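Local coordinates for macrophomate synthase intermolecular Diels-Alderase (Macrophoma commelinae, PDB 1IZC), which is a TIM-barrel enzyme of the HpcH/HpaI aldolase/citrate lyase family that carries a magnesium ion and pyruvic acid in its pocket, at residues 26-31 and 97-102; 61-66 and 93-98; 83-88 and 116-121; 137-142 and 176-181. The protein carries 1 engineered substitution. All blocks are in the same frame, centred on the assembly; numbering follows the deposited sequence.

Contact 1 of 4, residues 26-31 and 97-102. With PYR (pyruvic acid), chain C.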
loop_
_atom_site.group_PDB
_atom_site.type_symbol
_atom_site.label_atom_id
_atom_site.label_comp_id
_atom_site.label_asym_id
_atom_site.label_seq_id
_atom_site.Cartn_x
_atom_site.Cartn_y
_atom_site.Cartn_z
ATOM N N GLY A 26 24.170 -12.272 4.697
ATOM C CA GLY A 26 25.598 -12.237 4.465
ATOM C C GLY A 26 26.249 -12.693 5.762
ATOM O O GLY A 26 25.579 -12.800 6.798
ATOM N N ASN A 27 27.553 -12.940 5.732
ATOM C CA ASN A 27 28.223 -13.447 6.929
ATOM C C ASN A 27 28.649 -12.398 7.954
ATOM O O ASN A 27 29.833 -12.041 8.048
ATOM C CB ASN A 27 29.434 -14.293 6.531
ATOM C CG ASN A 27 29.884 -15.203 7.657
ATOM O OD1 ASN A 27 29.511 -14.993 8.811
ATOM N ND2 ASN A 27 30.692 -16.212 7.332
ATOM N N LEU A 28 27.687 -11.921 8.741
ATOM C CA LEU A 28 27.976 -10.927 9.767
ATOM C C LEU A 28 28.858 -11.555 10.847
ATOM O O LEU A 28 29.687 -10.877 11.455
ATOM C CB LEU A 28 26.671 -10.384 10.373
ATOM C CG LEU A 28 26.805 -9.430 11.568
ATOM C CD1 LEU A 28 27.607 -8.177 11.134
ATOM C CD2 LEU A 28 25.417 -9.040 12.088
ATOM N N ARG A 29 28.677 -12.854 11.082
ATOM C CA ARG A 29 29.480 -13.560 12.082
ATOM C C ARG A 29 30.975 -13.354 11.784
ATOM O O ARG A 29 31.765 -12.979 12.671
ATOM C CB ARG A 29 29.136 -15.060 12.052
ATOM C CG ARG A 29 29.750 -15.916 13.181
ATOM C CD ARG A 29 28.869 -15.915 14.448
ATOM N NE ARG A 29 27.529 -16.429 14.178
ATOM C CZ ARG A 29 27.192 -17.719 14.083
ATOM N NH1 ARG A 29 28.089 -18.695 14.245
ATOM N NH2 ARG A 29 25.939 -18.038 13.806
ATOM N N GLN A 30 31.361 -13.589 10.531
ATOM C CA GLN A 30 32.757 -13.443 10.140
ATOM C C GLN A 30 33.170 -11.979 10.083
ATOM O O GLN A 30 34.302 -11.629 10.419
ATOM C CB GLN A 30 33.013 -14.098 8.779
ATOM C CG GLN A 30 34.497 -14.225 8.451
ATOM C CD GLN A 30 35.221 -15.070 9.493
ATOM O OE1 GLN A 30 34.794 -16.184 9.795
ATOM N NE2 GLN A 30 36.308 -14.542 10.052
ATOM N N ALA A 31 32.258 -11.112 9.651
ATOM C CA ALA A 31 32.592 -9.691 9.578
ATOM C C ALA A 31 32.977 -9.181 10.958
ATOM O O ALA A 31 33.927 -8.407 11.103
ATOM C CB ALA A 31 31.406 -8.888 9.033
ATOM N N LEU A 97 25.336 -5.533 5.072
ATOM C CA LEU A 97 24.672 -6.573 5.848
ATOM C C LEU A 97 23.476 -5.928 6.548
ATOM O O LEU A 97 23.454 -4.713 6.749
ATOM C CB LEU A 97 25.641 -7.143 6.876
ATOM C CG LEU A 97 26.870 -7.752 6.203
ATOM C CD1 LEU A 97 27.822 -8.258 7.266
ATOM C CD2 LEU A 97 26.434 -8.880 5.260
ATOM N N VAL A 98 22.484 -6.730 6.926
ATOM C CA VAL A 98 21.315 -6.168 7.583
ATOM C C VAL A 98 21.166 -6.651 9.011
ATOM O O VAL A 98 21.213 -7.853 9.280
ATOM C CB VAL A 98 20.009 -6.514 6.817
ATOM C CG1 VAL A 98 18.806 -5.960 7.573
ATOM C CG2 VAL A 98 20.064 -5.955 5.411
ATOM N N ILE A 99 21.016 -5.698 9.925
ATOM C CA ILE A 99 20.818 -5.991 11.345
ATOM C C ILE A 99 19.440 -5.438 11.668
ATOM O O ILE A 99 19.093 -4.318 11.248
ATOM C CB ILE A 99 21.878 -5.289 12.212
ATOM C CG1 ILE A 99 23.262 -5.848 11.863
ATOM C CG2 ILE A 99 21.570 -5.497 13.701
ATOM C CD1 ILE A 99 24.422 -4.982 12.369
ATOM N N VAL A 100 18.646 -6.207 12.404
ATOM C CA VAL A 100 17.307 -5.762 12.720
ATOM C C VAL A 100 17.064 -5.800 14.208
ATOM O O VAL A 100 17.337 -6.814 14.854
ATOM C CB VAL A 100 16.230 -6.664 12.046
ATOM C CG1 VAL A 100 14.829 -6.178 12.437
ATOM C CG2 VAL A 100 16.391 -6.630 10.539
ATOM N N ARG A 101 16.611 -4.682 14.762
ATOM C CA ARG A 101 16.252 -4.691 16.174
ATOM C C ARG A 101 14.763 -4.982 16.169
ATOM O O ARG A 101 13.963 -4.222 15.616
ATOM C CB ARG A 101 16.482 -3.364 16.882
ATOM C CG ARG A 101 15.767 -3.437 18.225
ATOM C CD ARG A 101 16.110 -2.359 19.141
ATOM N NE ARG A 101 15.569 -1.069 18.739
ATOM C CZ ARG A 101 15.849 0.036 19.408
ATOM N NH1 ARG A 101 16.643 -0.045 20.469
ATOM N NH2 ARG A 101 15.365 1.209 19.021
ATOM N N VAL A 102 14.391 -6.086 16.794
ATOM C CA VAL A 102 13.016 -6.521 16.810
ATOM C C VAL A 102 12.297 -6.222 18.107
ATOM O O VAL A 102 12.925 -5.924 19.112
ATOM C CB VAL A 102 12.941 -8.052 16.592
ATOM C CG1 VAL A 102 13.570 -8.423 15.254
ATOM C CG2 VAL A 102 13.675 -8.776 17.731
HETATM C C PYR C . 17.930 3.295 23.897
HETATM O O PYR C . 16.964 3.048 24.644
HETATM O OXT PYR C . 18.769 4.208 24.093
HETATM C CA PYR C . 17.999 2.370 22.706
HETATM O O3 PYR C . 17.181 1.462 22.483
HETATM C CB PYR C . 19.140 2.623 21.811
#
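L97 forks its two methyls around the start of helix 28-37. CD2 lies against the backbone of G26, 3.5 Å from its CA, while CD1 reaches the helix itself, 3.7 Å from L28 CA and 4.0 Å from A31 CB. L28 returns the contact with both of its own branches. Its CG stands anti to the backbone N (chi1 174°), which carries the side chain along strand 97-101: CD1 stays beside L97 CD1 at 3.9 Å, and CD2 meets I99 CG1, also at 3.9 Å, the two side chains crossing at about a right angle. Behind this apolar shell, N27 caps the helix, its OD1 taking the Q30 N-H at 2.9 Å from above the carbonyl plane. I99 also packs on F66, W68 and V122 inside the barrel, and L28 lies over the N-terminal end of the strand. At the other end of strand 97-101, R101 gives NH1 to O3 of pyruvic acid at 2.6 Å, and its guanidinium is held in turn by D70 and Q183. One strand thus joins a buried apolar floor to a charged pocket, and the short bond to O3 would be expected to draw electron density onto that oxygen.

Contact 2 of 4, residues 61-66 and 93-98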
loop_
_atom_site.group_PDB
_atom_site.type_symbol
_atom_site.label_atom_id
_atom_site.label_comp_id
_atom_site.label_asym_id
_atom_site.label_seq_id
_atom_site.Cartn_x
_atom_site.Cartn_y
_atom_site.Cartn_z
ATOM N N ALA A 61 22.600 2.408 -1.556
ATOM C CA ALA A 61 23.470 2.900 -2.628
ATOM C C ALA A 61 24.719 3.618 -2.108
ATOM O O ALA A 61 25.681 3.795 -2.862
ATOM C CB ALA A 61 22.679 3.815 -3.583
ATOM N N THR A 62 24.714 4.030 -0.840
ATOM C CA THR A 62 25.890 4.698 -0.264
ATOM C C THR A 62 26.889 3.656 0.243
ATOM O O THR A 62 27.950 4.003 0.764
ATOM C CB THR A 62 25.537 5.643 0.911
ATOM O OG1 THR A 62 25.073 4.879 2.032
ATOM C CG2 THR A 62 24.459 6.664 0.477
ATOM N N LYS A 63 26.512 2.386 0.111
ATOM C CA LYS A 63 27.355 1.259 0.493
ATOM C C LYS A 63 27.849 1.186 1.938
ATOM O O LYS A 63 29.046 1.047 2.193
ATOM C CB LYS A 63 28.536 1.166 -0.489
ATOM C CG LYS A 63 28.065 0.827 -1.917
ATOM C CD LYS A 63 29.198 0.666 -2.931
ATOM C CE LYS A 63 29.583 1.986 -3.578
ATOM N NZ LYS A 63 30.211 2.941 -2.614
ATOM N N PRO A 64 26.925 1.258 2.912
ATOM C CA PRO A 64 27.330 1.174 4.316
ATOM C C PRO A 64 27.698 -0.285 4.594
ATOM O O PRO A 64 27.293 -1.181 3.846
ATOM C CB PRO A 64 26.062 1.577 5.059
ATOM C CG PRO A 64 25.001 0.951 4.205
ATOM C CD PRO A 64 25.460 1.367 2.796
ATOM N N ASP A 65 28.470 -0.526 5.651
ATOM C CA ASP A 65 28.838 -1.895 5.992
ATOM C C ASP A 65 27.601 -2.641 6.490
ATOM O O ASP A 65 27.556 -3.864 6.467
ATOM C CB ASP A 65 29.939 -1.909 7.060
ATOM C CG ASP A 65 31.250 -1.326 6.554
ATOM O OD1 ASP A 65 31.515 -1.440 5.334
ATOM O OD2 ASP A 65 32.017 -0.771 7.375
ATOM N N PHE A 66 26.606 -1.895 6.965
ATOM C CA PHE A 66 25.350 -2.494 7.395
ATOM C C PHE A 66 24.239 -1.459 7.453
ATOM O O PHE A 66 24.501 -0.263 7.554
ATOM C CB PHE A 66 25.475 -3.165 8.785
ATOM C CG PHE A 66 25.705 -2.201 9.936
ATOM C CD1 PHE A 66 24.642 -1.521 10.532
ATOM C CD2 PHE A 66 26.989 -1.997 10.435
ATOM C CE1 PHE A 66 24.854 -0.656 11.613
ATOM C CE2 PHE A 66 27.220 -1.134 11.518
ATOM C CZ PHE A 66 26.154 -0.464 12.109
ATOM N N GLU A 93 24.397 -4.602 -3.550
ATOM C CA GLU A 93 24.945 -5.811 -4.186
ATOM C C GLU A 93 25.720 -6.665 -3.196
ATOM O O GLU A 93 26.796 -7.180 -3.496
ATOM C CB GLU A 93 25.809 -5.472 -5.414
ATOM C CG GLU A 93 24.976 -4.814 -6.518
ATOM C CD GLU A 93 25.615 -4.887 -7.896
ATOM O OE1 GLU A 93 25.884 -6.013 -8.358
ATOM O OE2 GLU A 93 25.834 -3.821 -8.510
ATOM N N GLY A 94 25.145 -6.797 -2.005
ATOM C CA GLY A 94 25.733 -7.625 -0.968
ATOM C C GLY A 94 26.727 -6.975 -0.028
ATOM O O GLY A 94 27.167 -7.613 0.935
ATOM N N ARG A 95 27.089 -5.726 -0.282
ATOM C CA ARG A 95 28.052 -5.062 0.592
ATOM C C ARG A 95 27.473 -4.659 1.946
ATOM O O ARG A 95 28.203 -4.607 2.947
ATOM C CB ARG A 95 28.642 -3.837 -0.110
ATOM C CG ARG A 95 29.617 -3.054 0.758
ATOM C CD ARG A 95 30.454 -2.128 -0.101
ATOM N NE ARG A 95 31.123 -1.087 0.673
ATOM C CZ ARG A 95 31.876 -0.144 0.122
ATOM N NH1 ARG A 95 32.049 -0.127 -1.198
ATOM N NH2 ARG A 95 32.438 0.788 0.876
ATOM N N SER A 96 26.168 -4.387 1.992
ATOM C CA SER A 96 25.520 -3.972 3.233
ATOM C C SER A 96 24.786 -5.090 3.950
ATOM O O SER A 96 23.731 -5.535 3.507
ATOM C CB SER A 96 24.522 -2.844 2.961
ATOM O OG SER A 96 25.147 -1.793 2.238
ATOM N N LEU A 97 25.336 -5.533 5.072
ATOM C CA LEU A 97 24.672 -6.573 5.848
ATOM C C LEU A 97 23.476 -5.928 6.548
ATOM O O LEU A 97 23.454 -4.713 6.749
ATOM C CB LEU A 97 25.641 -7.143 6.876
ATOM C CG LEU A 97 26.870 -7.752 6.203
ATOM C CD1 LEU A 97 27.822 -8.258 7.266
ATOM C CD2 LEU A 97 26.434 -8.880 5.260
ATOM N N VAL A 98 22.484 -6.730 6.926
ATOM C CA VAL A 98 21.315 -6.168 7.583
ATOM C C VAL A 98 21.166 -6.651 9.011
ATOM O O VAL A 98 21.213 -7.853 9.280
ATOM C CB VAL A 98 20.009 -6.514 6.817
ATOM C CG1 VAL A 98 18.806 -5.960 7.573
ATOM C CG2 VAL A 98 20.064 -5.955 5.411
HETATM O O HOH W 1 32.084 2.908 -0.546
#
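R95 leaves its backbone with CG anti to N (chi1 178°) and runs extended to NE, whereas K63 bends at chi3 (-88°) and chi4, so that the lysine chain curls over the arginine head. K63 CB lies over one face of the guanidinium, offset toward the rim, 3.6 Å from R95 CZ, and K63 CD comes within 3.4 Å of R95 NH1. The bend also brings two like charges together, K63 NZ and R95 NH1 being 3.8 Å apart. A water that accepts from K63 NZ at 2.8 Å and, weakly, from R95 NH2 probably eases the repulsion. Further along, the segments run into neighbouring parallel strands of the TIM barrel, where F66 pairs with L97, and L97 N donates to D65 O at 3.1 Å (N-H...O 158°). F66 CA adds a CA-H...O contact to L97 O at 3.0 Å. One step earlier S96 turns its hydroxyl onto P64 O, OG to O 2.8 Å, next to the proline ring, and so extends the strand pairing through a side chain. The carboxylate of D65 is bound by M44 N, and R292 of a second subunit joins it in a salt bridge while also donating to K63 O.

Contact 3 of 4, residues 83-88 and 116-121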
loop_
_atom_site.group_PDB
_atom_site.type_symbol
_atom_site.label_atom_id
_atom_site.label_comp_id
_atom_site.label_asym_id
_atom_site.label_seq_id
_atom_site.Cartn_x
_atom_site.Cartn_y
_atom_site.Cartn_z
ATOM N N ASP A 83 10.652 -6.345 2.308
ATOM C CA ASP A 83 11.166 -5.659 1.129
ATOM C C ASP A 83 12.353 -4.761 1.440
ATOM O O ASP A 83 13.250 -4.617 0.606
ATOM C CB ASP A 83 10.061 -4.823 0.458
ATOM C CG ASP A 83 9.003 -5.685 -0.240
ATOM O OD1 ASP A 83 9.204 -6.902 -0.389
ATOM O OD2 ASP A 83 7.969 -5.130 -0.662
ATOM N N ALA A 84 12.373 -4.162 2.631
ATOM C CA ALA A 84 13.471 -3.277 3.000
ATOM C C ALA A 84 14.744 -4.107 3.187
ATOM O O ALA A 84 15.832 -3.716 2.759
ATOM C CB ALA A 84 13.134 -2.520 4.307
ATOM N N ILE A 85 14.605 -5.272 3.804
ATOM C CA ILE A 85 15.775 -6.119 4.024
ATOM C C ILE A 85 16.332 -6.567 2.665
ATOM O O ILE A 85 17.544 -6.495 2.428
ATOM C CB ILE A 85 15.415 -7.321 4.913
ATOM C CG1 ILE A 85 15.056 -6.804 6.318
ATOM C CG2 ILE A 85 16.615 -8.294 5.004
ATOM C CD1 ILE A 85 14.464 -7.876 7.258
ATOM N N HIS A 86 15.449 -7.006 1.772
ATOM C CA HIS A 86 15.871 -7.409 0.428
ATOM C C HIS A 86 16.539 -6.218 -0.263
ATOM O O HIS A 86 17.594 -6.355 -0.862
ATOM C CB HIS A 86 14.684 -7.815 -0.444
ATOM C CG HIS A 86 14.236 -9.231 -0.257
ATOM N ND1 HIS A 86 13.195 -9.774 -0.975
ATOM C CD2 HIS A 86 14.697 -10.217 0.551
ATOM C CE1 HIS A 86 13.034 -11.038 -0.621
ATOM N NE2 HIS A 86 13.934 -11.331 0.303
ATOM N N ALA A 87 15.908 -5.051 -0.203
ATOM C CA ALA A 87 16.495 -3.884 -0.878
ATOM C C ALA A 87 17.885 -3.517 -0.351
ATOM O O ALA A 87 18.784 -3.174 -1.134
ATOM C CB ALA A 87 15.558 -2.682 -0.770
ATOM N N ALA A 88 18.074 -3.574 0.965
ATOM C CA ALA A 88 19.388 -3.244 1.530
ATOM C C ALA A 88 20.482 -4.135 0.950
ATOM O O ALA A 88 21.553 -3.660 0.564
ATOM C CB ALA A 88 19.368 -3.391 3.058
ATOM N N ALA A 116 13.720 -12.915 5.464
ATOM C CA ALA A 116 14.106 -11.945 4.436
ATOM C C ALA A 116 15.614 -11.794 4.260
ATOM O O ALA A 116 16.061 -11.162 3.306
ATOM C CB ALA A 116 13.477 -10.559 4.730
ATOM N N GLY A 117 16.408 -12.335 5.180
ATOM C CA GLY A 117 17.849 -12.236 5.017
ATOM C C GLY A 117 18.629 -11.425 6.039
ATOM O O GLY A 117 19.784 -11.095 5.804
ATOM N N ALA A 118 18.023 -11.092 7.174
ATOM C CA ALA A 118 18.756 -10.323 8.182
ATOM C C ALA A 118 19.895 -11.174 8.730
ATOM O O ALA A 118 19.697 -12.352 9.026
ATOM C CB ALA A 118 17.823 -9.905 9.321
ATOM N N ALA A 119 21.073 -10.572 8.881
ATOM C CA ALA A 119 22.245 -11.300 9.393
ATOM C C ALA A 119 22.455 -11.104 10.890
ATOM O O ALA A 119 23.232 -11.822 11.511
ATOM C CB ALA A 119 23.502 -10.860 8.631
ATOM N N GLY A 120 21.766 -10.130 11.464
ATOM C CA GLY A 120 21.897 -9.864 12.887
ATOM C C GLY A 120 20.569 -9.443 13.495
ATOM O O GLY A 120 19.775 -8.727 12.872
ATOM N N ILE A 121 20.319 -9.899 14.715
ATOM C CA ILE A 121 19.103 -9.551 15.430
ATOM C C ILE A 121 19.508 -8.923 16.762
ATOM O O ILE A 121 20.282 -9.509 17.522
ATOM C CB ILE A 121 18.236 -10.802 15.715
ATOM C CG1 ILE A 121 17.800 -11.463 14.401
ATOM C CG2 ILE A 121 17.039 -10.434 16.570
ATOM C CD1 ILE A 121 16.812 -10.641 13.544
#
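I85 straddles A116 at the end of helix 107-116. Its CG1 is anti to the carbonyl carbon (chi1 -66°) and the chain continues extended through chi2, an arch under which the A116 methyl fits: A116 CB is 3.8 Å from I85 CB and equally 3.8 Å from I85 CD1. The same first torsion sends the other branch, CG2, over the backbone that leaves the helix, where it lies 3.4 Å from A116 O and 3.8 Å from A118 N. The turn beneath it is a Schellman motif, with G117 at positive phi ending the helix. Beyond it, the far end of the isoleucine approaches A118, CD1 to CB 4.4 Å.

H86, next along helix 78-91, reaches the same carbonyl with a ring edge. With chi2 at -179°, ND1 is anti to CA and CD2 lies on the CA side, so CD2 faces A116 O at 3.2 Å, near the ring plane. ND1 is thereby directed elsewhere, to a hydrogen bond with K57 NZ of a third subunit, and the ring also meets H82 and, across the interface, H91 of that subunit.

The contact joins two successive outer helices of the barrel, and I85 reaches inward from it to V98 and V100 of strand 97-101. Chemically it divides in two: alkyl packing by I85, and a histidine ring set between a carbonyl oxygen and a lysine. That lysine probably disfavours protonation of H86 at ND1 and, with the carbonyl, helps to fix which way round the ring sits.

Contact 4 of 4, residues 137-142 and 176-181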
loop_
_atom_site.group_PDB
_atom_site.type_symbol
_atom_site.label_atom_id
_atom_site.label_comp_id
_atom_site.label_asym_id
_atom_site.label_seq_id
_atom_site.Cartn_x
_atom_site.Cartn_y
_atom_site.Cartn_z
ATOM N N LYS A 137 16.402 -20.168 20.407
ATOM C CA LYS A 137 15.488 -21.213 19.942
ATOM C C LYS A 137 14.774 -20.845 18.647
ATOM O O LYS A 137 14.617 -21.683 17.758
ATOM C CB LYS A 137 14.424 -21.532 21.007
ATOM C CG LYS A 137 14.957 -22.150 22.291
ATOM C CD LYS A 137 13.820 -22.317 23.300
ATOM C CE LYS A 137 14.331 -22.783 24.662
ATOM N NZ LYS A 137 13.245 -22.717 25.692
ATOM N N GLU A 138 14.346 -19.590 18.534
ATOM C CA GLU A 138 13.617 -19.153 17.346
ATOM C C GLU A 138 14.483 -18.717 16.169
ATOM O O GLU A 138 14.012 -18.680 15.027
ATOM C CB GLU A 138 12.677 -17.999 17.711
ATOM C CG GLU A 138 11.579 -18.361 18.703
ATOM C CD GLU A 138 10.708 -19.501 18.206
ATOM O OE1 GLU A 138 10.292 -19.462 17.025
ATOM O OE2 GLU A 138 10.437 -20.433 18.993
ATOM N N MET A 139 15.741 -18.395 16.441
ATOM C CA MET A 139 16.648 -17.897 15.409
ATOM C C MET A 139 17.467 -18.914 14.646
ATOM O O MET A 139 17.922 -18.656 13.528
ATOM C CB MET A 139 17.614 -16.894 16.027
ATOM C CG MET A 139 17.002 -15.542 16.330
ATOM S SD MET A 139 18.154 -14.417 17.136
ATOM C CE MET A 139 19.417 -14.225 15.813
ATOM N N TYR A 140 17.675 -20.072 15.247
ATOM C CA TYR A 140 18.506 -21.068 14.606
ATOM C C TYR A 140 17.805 -22.393 14.441
ATOM O O TYR A 140 16.977 -22.778 15.269
ATOM C CB TYR A 140 19.798 -21.259 15.415
ATOM C CG TYR A 140 20.607 -19.986 15.578
ATOM C CD1 TYR A 140 20.424 -19.152 16.682
ATOM C CD2 TYR A 140 21.531 -19.600 14.605
ATOM C CE1 TYR A 140 21.144 -17.958 16.816
ATOM C CE2 TYR A 140 22.250 -18.410 14.724
ATOM C CZ TYR A 140 22.054 -17.594 15.831
ATOM O OH TYR A 140 22.769 -16.415 15.929
ATOM N N TYR A 141 18.140 -23.081 13.357
ATOM C CA TYR A 141 17.571 -24.394 13.082
ATOM C C TYR A 141 18.212 -25.434 13.987
ATOM O O TYR A 141 19.291 -25.214 14.532
ATOM C CB TYR A 141 17.856 -24.795 11.634
ATOM C CG TYR A 141 17.244 -23.872 10.618
ATOM C CD1 TYR A 141 15.868 -23.835 10.432
ATOM C CD2 TYR A 141 18.043 -23.046 9.831
ATOM C CE1 TYR A 141 15.294 -23.000 9.484
ATOM C CE2 TYR A 141 17.479 -22.206 8.880
ATOM C CZ TYR A 141 16.112 -22.191 8.712
ATOM O OH TYR A 141 15.564 -21.384 7.753
ATOM N N GLY A 142 17.534 -26.559 14.153
ATOM C CA GLY A 142 18.107 -27.629 14.946
ATOM C C GLY A 142 19.408 -28.009 14.262
ATOM O O GLY A 142 19.537 -27.857 13.044
ATOM N N ASN A 176 25.362 -20.429 10.391
ATOM C CA ASN A 176 26.736 -19.950 10.449
ATOM C C ASN A 176 26.886 -18.440 10.259
ATOM O O ASN A 176 27.875 -17.861 10.690
ATOM C CB ASN A 176 27.601 -20.636 9.385
ATOM C CG ASN A 176 27.682 -22.136 9.570
ATOM O OD1 ASN A 176 27.639 -22.635 10.687
ATOM N ND2 ASN A 176 27.818 -22.859 8.471
ATOM N N HIS A 177 25.914 -17.805 9.613
ATOM C CA HIS A 177 26.029 -16.369 9.335
ATOM C C HIS A 177 25.314 -15.435 10.300
ATOM O O HIS A 177 25.772 -14.311 10.531
ATOM C CB HIS A 177 25.482 -16.055 7.936
ATOM C CG HIS A 177 26.353 -16.522 6.811
ATOM N ND1 HIS A 177 26.107 -16.177 5.498
ATOM C CD2 HIS A 177 27.459 -17.306 6.793
ATOM C CE1 HIS A 177 27.025 -16.725 4.720
ATOM N NE2 HIS A 177 27.857 -17.416 5.479
ATOM N N VAL A 178 24.189 -15.902 10.838
ATOM C CA VAL A 178 23.331 -15.089 11.703
ATOM C C VAL A 178 23.834 -14.857 13.122
ATOM O O VAL A 178 24.287 -15.791 13.793
ATOM C CB VAL A 178 21.909 -15.694 11.743
ATOM C CG1 VAL A 178 21.015 -14.885 12.683
ATOM C CG2 VAL A 178 21.315 -15.703 10.325
ATOM N N CYS A 179 23.715 -13.608 13.572
ATOM C CA CYS A 179 24.184 -13.187 14.897
ATOM C C CYS A 179 23.094 -12.686 15.837
ATOM O O CYS A 179 22.076 -12.128 15.394
ATOM C CB CYS A 179 25.220 -12.074 14.745
ATOM S SG CYS A 179 26.652 -12.508 13.730
ATOM N N ILE A 180 23.327 -12.882 17.137
ATOM C CA ILE A 180 22.416 -12.437 18.187
ATOM C C ILE A 180 23.138 -11.377 19.021
ATOM O O ILE A 180 24.265 -11.592 19.492
ATOM C CB ILE A 180 21.975 -13.589 19.131
ATOM C CG1 ILE A 180 21.254 -14.673 18.356
ATOM C CG2 ILE A 180 21.014 -13.053 20.178
ATOM C CD1 ILE A 180 20.618 -15.737 19.260
ATOM N N ILE A 181 22.480 -10.232 19.190
ATOM C CA ILE A 181 23.021 -9.107 19.932
ATOM C C ILE A 181 22.048 -8.606 21.006
ATOM O O ILE A 181 21.074 -7.909 20.700
ATOM C CB ILE A 181 23.336 -7.919 18.978
ATOM C CG1 ILE A 181 24.345 -8.356 17.914
ATOM C CG2 ILE A 181 23.921 -6.728 19.755
ATOM C CD1 ILE A 181 23.698 -8.771 16.598
#
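Where helix 129-139 ends against the outside of the TIM barrel, M139 and Y140 close over V178, just before strand 179-184, and I180 within it. The methionine runs out from its helix toward the strand, and its sulfur lies alongside I180, SD to CD1 3.5 Å. Its methyl, CE, turns toward V178 CG1, although the exact position of that methyl is doubtful.

Y140 follows directly, the first residue to leave the helical conformation. Its ring is turned crosswise to the CA-CB bond (chi2 92°) and presents an edge to the strand. I180 CD1 meets that edge in the ring plane, 3.3 Å from Y140 CE1, and on the other flank Y140 CE2 lies 4.0 Å from V178 CB. Through these contacts with V178 the tyrosine covers the point where the chain turns from helix 171-177 into the barrel wall. Strand 179-184 is the fifth around the barrel, bonded through C179 to A119 beside strand 120-123.

The hydroxyl makes the one hydrogen bond between the segments, Y140 OH donating to V178 O at 2.7 Å. It comes in from well above the carbonyl plane, 57° out of it, with a bent C=O...O angle of 114°. R29 NH2, from helix 28-37, is a second donor to the same oxygen, so this buried carbonyl is gripped by an arginine and a tyrosine together and would probably be strongly polarised. R29 and H203 pack against the Y140 side chain, and L110, L114 and I121 against M139.

How the contacts relate
All four contacts lie on one closed parallel barrel. Contacts 1 and 2 share L97 and V98 on strand 97-101, their centres about 10 Å apart, with I99 packing on F66 between them. Contact 3 is about 9 Å from contact 1 and joined to it by backbone bonds from V98 and V100 to A119 and G120. Contact 4 follows, about 14 Å from contact 3 between centres, linked through A119 and C179, and R29 reaches it from contact 1. Along the chain, contact 3 alternates with contacts 1 and 2, whereas contact 4 opens after the others close. Together they follow strands 66-70, 97-101, 120-123 and 179-184, consecutive round the barrel, with 26-31 across one end.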